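Local coordinates for adenosylmethionine-8-amino-7-oxononanoate aminotransferase (Methanocaldococcus jannaschii, PDB 6ZHK), which probably transfers the amino group of S-adenosyl-L-methionine to 8-amino-7-oxononanoate, with pyridoxal 5'-phosphate as cofactor, in biotin biosynthesis, at residues Gly249-Asn261 and Phe282-Pro294. Residues are numbered along the deposited sequence; the frame is centred on the assembly and turned at random.
Sequences GYIEGVAKACKEN and FCDNEELKKLEKP
Asn285 ND2 meets Glu252 OE2 from above the carboxylate plane, 58° out of it, while OE2 lies almost in the plane of the amide. The hydrogen bond from Asn285 ND2 to Glu252 OE2 is short (2.7 Å) and nearly straight. The carboxylate of Glu287 is steeply turned against that of Glu252, its OE2 resting 3.5 Å from Glu252 CB; a water donating to Glu252 OE2 and Glu287 OE1 bridges the two acids and probably eases their like charges. At the Phe282 ring, Ile251 CG1 approaches CE2 obliquely (3.6 Å).

Asn285 illustrates how one amide can serve two helices. With CG anti to its own backbone N (chi1 169°), its OD1 accepts from Leu288 N (2.9 Å), capping helix 286-291, as ND2 grips the neighbouring helix. Replacing it with alanine would probably leave Leu288 N without its cap and Glu252 OE2 without this donor, the carboxylate then held less firmly, by the water and the packing of Glu287.

Further along, Ala255 CB touches both Leu288 CD2 (3.5 Å) and Lys293 CB (3.6 Å), and Leu291 CD1 lies against Lys256. Glu292, with positive phi, ends the shorter helix in a Schellman motif, after which Lys293 lays its aliphatic chain along Ala255 and Lys259; its NZ pairs with Asp295.

Ile251 and Ala255 also touch Phe265 of strand 265-268. The two helices, their axes 9.7 Å apart at closest approach and 9° from parallel, are the successive crossover helices linking parallel strands 228-234, 265-268 and 296-299, the beta-alpha-beta layering of the large domain in fold-type I aminotransferases.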
# COMPACT_ATOMS: atom_id res chain seq x y z
N GLY A 249 -9.43 13.37 -27.61
CA GLY A 249 -9.25 14.81 -27.45
C GLY A 249 -9.58 15.33 -26.05
O GLY A 249 -9.26 16.47 -25.73
N TYR A 250 -10.21 14.50 -25.19
CA TYR A 250 -10.63 15.03 -23.90
C TYR A 250 -9.41 15.30 -23.01
O TYR A 250 -9.25 16.42 -22.50
CB TYR A 250 -11.70 14.16 -23.24
CG TYR A 250 -12.16 14.72 -21.92
CD1 TYR A 250 -11.51 14.38 -20.73
CD2 TYR A 250 -13.32 15.48 -21.83
CE1 TYR A 250 -11.96 14.83 -19.50
CE2 TYR A 250 -13.79 15.94 -20.60
CZ TYR A 250 -13.12 15.60 -19.44
OH TYR A 250 -13.54 16.05 -18.22
N ILE A 251 -8.57 14.26 -22.83
CA ILE A 251 -7.39 14.36 -22.00
C ILE A 251 -6.45 15.44 -22.54
O ILE A 251 -5.89 16.25 -21.78
CB ILE A 251 -6.64 13.00 -21.88
CG1 ILE A 251 -7.55 11.86 -21.43
CG2 ILE A 251 -5.39 13.17 -21.02
CD1 ILE A 251 -7.56 11.64 -19.95
N GLU A 252 -6.29 15.50 -23.88
CA GLU A 252 -5.44 16.52 -24.47
C GLU A 252 -5.95 17.92 -24.14
O GLU A 252 -5.15 18.77 -23.86
CB GLU A 252 -5.33 16.36 -26.00
CG GLU A 252 -4.68 15.03 -26.40
CD GLU A 252 -5.60 13.83 -26.67
OE1 GLU A 252 -6.66 13.66 -26.01
OE2 GLU A 252 -5.23 13.04 -27.52
N GLY A 253 -7.25 18.19 -24.24
CA GLY A 253 -7.76 19.53 -23.96
C GLY A 253 -7.63 19.86 -22.47
O GLY A 253 -7.33 21.00 -22.09
N VAL A 254 -7.82 18.86 -21.60
CA VAL A 254 -7.64 19.13 -20.17
C VAL A 254 -6.17 19.45 -19.89
O VAL A 254 -5.84 20.41 -19.22
CB VAL A 254 -8.14 17.95 -19.32
CG1 VAL A 254 -7.68 18.09 -17.87
CG2 VAL A 254 -9.64 17.75 -19.41
N ALA A 255 -5.27 18.63 -20.40
CA ALA A 255 -3.85 18.90 -20.21
C ALA A 255 -3.49 20.30 -20.70
O ALA A 255 -2.68 20.99 -20.08
CB ALA A 255 -3.04 17.83 -20.92
N LYS A 256 -4.04 20.71 -21.84
CA LYS A 256 -3.65 22.01 -22.37
C LYS A 256 -4.17 23.08 -21.41
O LYS A 256 -3.47 24.04 -21.13
CB LYS A 256 -4.25 22.18 -23.76
CG LYS A 256 -4.12 23.56 -24.42
CD LYS A 256 -4.70 23.46 -25.84
CE LYS A 256 -4.35 24.57 -26.82
NZ LYS A 256 -5.11 25.79 -26.53
N ALA A 257 -5.40 22.89 -20.91
CA ALA A 257 -5.99 23.83 -19.96
C ALA A 257 -5.17 23.88 -18.67
O ALA A 257 -4.97 24.97 -18.13
CB ALA A 257 -7.43 23.44 -19.71
N CYS A 258 -4.68 22.72 -18.18
CA CYS A 258 -3.80 22.73 -17.01
C CYS A 258 -2.52 23.52 -17.28
O CYS A 258 -2.06 24.33 -16.46
CB CYS A 258 -3.47 21.32 -16.58
SG CYS A 258 -4.91 20.45 -15.93
N LYS A 259 -1.93 23.34 -18.46
CA LYS A 259 -0.73 24.09 -18.82
C LYS A 259 -1.01 25.59 -18.85
O LYS A 259 -0.23 26.36 -18.27
CB LYS A 259 -0.16 23.57 -20.15
CG LYS A 259 1.25 24.03 -20.51
CD LYS A 259 1.75 23.44 -21.84
CE LYS A 259 3.12 23.95 -22.28
NZ LYS A 259 4.17 23.61 -21.29
N GLU A 260 -2.12 25.98 -19.48
CA GLU A 260 -2.42 27.40 -19.69
C GLU A 260 -2.81 28.07 -18.39
O GLU A 260 -2.67 29.29 -18.29
CB GLU A 260 -3.50 27.61 -20.75
CG GLU A 260 -2.94 27.38 -22.13
CD GLU A 260 -3.92 27.49 -23.27
OE1 GLU A 260 -5.14 27.60 -22.99
OE2 GLU A 260 -3.46 27.46 -24.46
N ASN A 261 -3.22 27.29 -17.38
CA ASN A 261 -3.73 27.87 -16.15
C ASN A 261 -2.87 27.51 -14.95
O ASN A 261 -3.29 27.76 -13.81
CB ASN A 261 -5.18 27.46 -15.85
CG ASN A 261 -6.21 28.01 -16.83
OD1 ASN A 261 -6.61 27.36 -17.82
ND2 ASN A 261 -6.71 29.19 -16.53
N PHE A 282 -1.25 5.39 -22.02
CA PHE A 282 -2.14 6.38 -22.63
C PHE A 282 -1.38 7.66 -22.95
O PHE A 282 -1.56 8.24 -24.03
CB PHE A 282 -3.40 6.64 -21.81
CG PHE A 282 -4.41 7.48 -22.57
CD1 PHE A 282 -5.23 6.91 -23.53
CD2 PHE A 282 -4.45 8.85 -22.40
CE1 PHE A 282 -6.14 7.70 -24.24
CE2 PHE A 282 -5.30 9.66 -23.15
CZ PHE A 282 -6.18 9.07 -24.04
N CYS A 283 -0.50 8.08 -22.03
CA CYS A 283 0.23 9.33 -22.22
C CYS A 283 1.32 9.27 -23.30
O CYS A 283 1.93 10.31 -23.58
CB CYS A 283 0.73 9.88 -20.88
SG CYS A 283 2.02 8.86 -20.16
N ASP A 284 1.52 8.11 -23.97
CA ASP A 284 2.33 8.02 -25.18
C ASP A 284 1.53 8.59 -26.36
O ASP A 284 1.08 7.86 -27.23
CB ASP A 284 2.68 6.59 -25.60
CG ASP A 284 3.72 5.94 -24.70
OD1 ASP A 284 4.46 6.68 -23.99
OD2 ASP A 284 3.83 4.69 -24.73
N ASN A 285 1.36 9.88 -26.34
CA ASN A 285 0.40 10.59 -27.15
C ASN A 285 1.19 11.80 -27.61
O ASN A 285 1.82 12.45 -26.79
CB ASN A 285 -0.81 10.93 -26.27
CG ASN A 285 -1.79 11.89 -26.89
OD1 ASN A 285 -1.43 13.00 -27.25
ND2 ASN A 285 -3.04 11.51 -26.91
N GLU A 286 1.27 12.02 -28.94
CA GLU A 286 2.17 13.08 -29.39
C GLU A 286 1.74 14.43 -28.83
O GLU A 286 2.59 15.26 -28.51
CB GLU A 286 2.27 13.22 -30.92
CG GLU A 286 3.30 12.30 -31.57
CD GLU A 286 4.56 11.93 -30.79
OE1 GLU A 286 5.36 12.85 -30.36
OE2 GLU A 286 4.77 10.71 -30.62
N GLU A 287 0.43 14.67 -28.74
CA GLU A 287 -0.03 15.95 -28.27
C GLU A 287 0.35 16.14 -26.79
O GLU A 287 0.90 17.17 -26.42
CB GLU A 287 -1.54 16.02 -28.41
CG GLU A 287 -2.11 17.37 -28.04
CD GLU A 287 -3.39 17.74 -28.77
OE1 GLU A 287 -3.75 17.05 -29.73
OE2 GLU A 287 -4.05 18.71 -28.33
N LEU A 288 0.10 15.12 -25.98
CA LEU A 288 0.47 15.21 -24.56
C LEU A 288 1.97 15.35 -24.40
O LEU A 288 2.48 16.10 -23.55
CB LEU A 288 -0.03 13.93 -23.89
CG LEU A 288 -1.54 13.87 -23.67
CD1 LEU A 288 -1.90 12.58 -22.92
CD2 LEU A 288 -1.99 15.08 -22.84
N LYS A 289 2.73 14.60 -25.20
CA LYS A 289 4.18 14.75 -25.15
C LYS A 289 4.63 16.19 -25.44
O LYS A 289 5.53 16.74 -24.79
CB LYS A 289 4.90 13.82 -26.13
CG LYS A 289 4.90 12.35 -25.75
CD LYS A 289 5.79 11.62 -26.77
CE LYS A 289 5.66 10.12 -26.65
NZ LYS A 289 6.79 9.46 -27.35
N LYS A 290 3.99 16.82 -26.42
CA LYS A 290 4.37 18.18 -26.81
C LYS A 290 4.04 19.19 -25.69
O LYS A 290 4.80 20.12 -25.46
CB LYS A 290 3.74 18.52 -28.17
CG LYS A 290 4.54 19.53 -29.00
CD LYS A 290 4.89 20.88 -28.34
CE LYS A 290 6.29 21.42 -28.63
NZ LYS A 290 7.01 20.70 -29.72
N LEU A 291 2.95 18.95 -24.93
CA LEU A 291 2.48 19.76 -23.82
C LEU A 291 3.27 19.46 -22.55
O LEU A 291 3.20 20.25 -21.62
CB LEU A 291 0.99 19.47 -23.55
CG LEU A 291 0.01 19.97 -24.62
CD1 LEU A 291 -1.38 19.40 -24.39
CD2 LEU A 291 -0.04 21.49 -24.62
N GLU A 292 4.09 18.42 -22.59
CA GLU A 292 4.81 17.96 -21.41
C GLU A 292 3.78 17.68 -20.31
O GLU A 292 4.01 18.06 -19.17
CB GLU A 292 5.96 18.90 -21.01
CG GLU A 292 7.07 18.87 -22.07
CD GLU A 292 8.17 19.90 -21.95
OE1 GLU A 292 8.54 20.22 -20.82
OE2 GLU A 292 8.67 20.33 -23.01
N LYS A 293 2.66 17.02 -20.67
CA LYS A 293 1.69 16.62 -19.66
C LYS A 293 1.47 15.13 -19.79
O LYS A 293 1.62 14.56 -20.88
CB LYS A 293 0.38 17.35 -19.89
CG LYS A 293 0.49 18.85 -19.65
CD LYS A 293 0.48 19.13 -18.15
CE LYS A 293 0.67 20.59 -17.82
NZ LYS A 293 2.12 20.88 -17.64
N PRO A 294 1.12 14.41 -18.71
CA PRO A 294 0.88 14.98 -17.39
C PRO A 294 2.17 15.34 -16.67
O PRO A 294 3.22 14.81 -16.97
CB PRO A 294 0.28 13.78 -16.65
CG PRO A 294 1.01 12.57 -17.23
CD PRO A 294 1.03 12.96 -18.73
O HOH W 1 -3.99 13.97 -29.72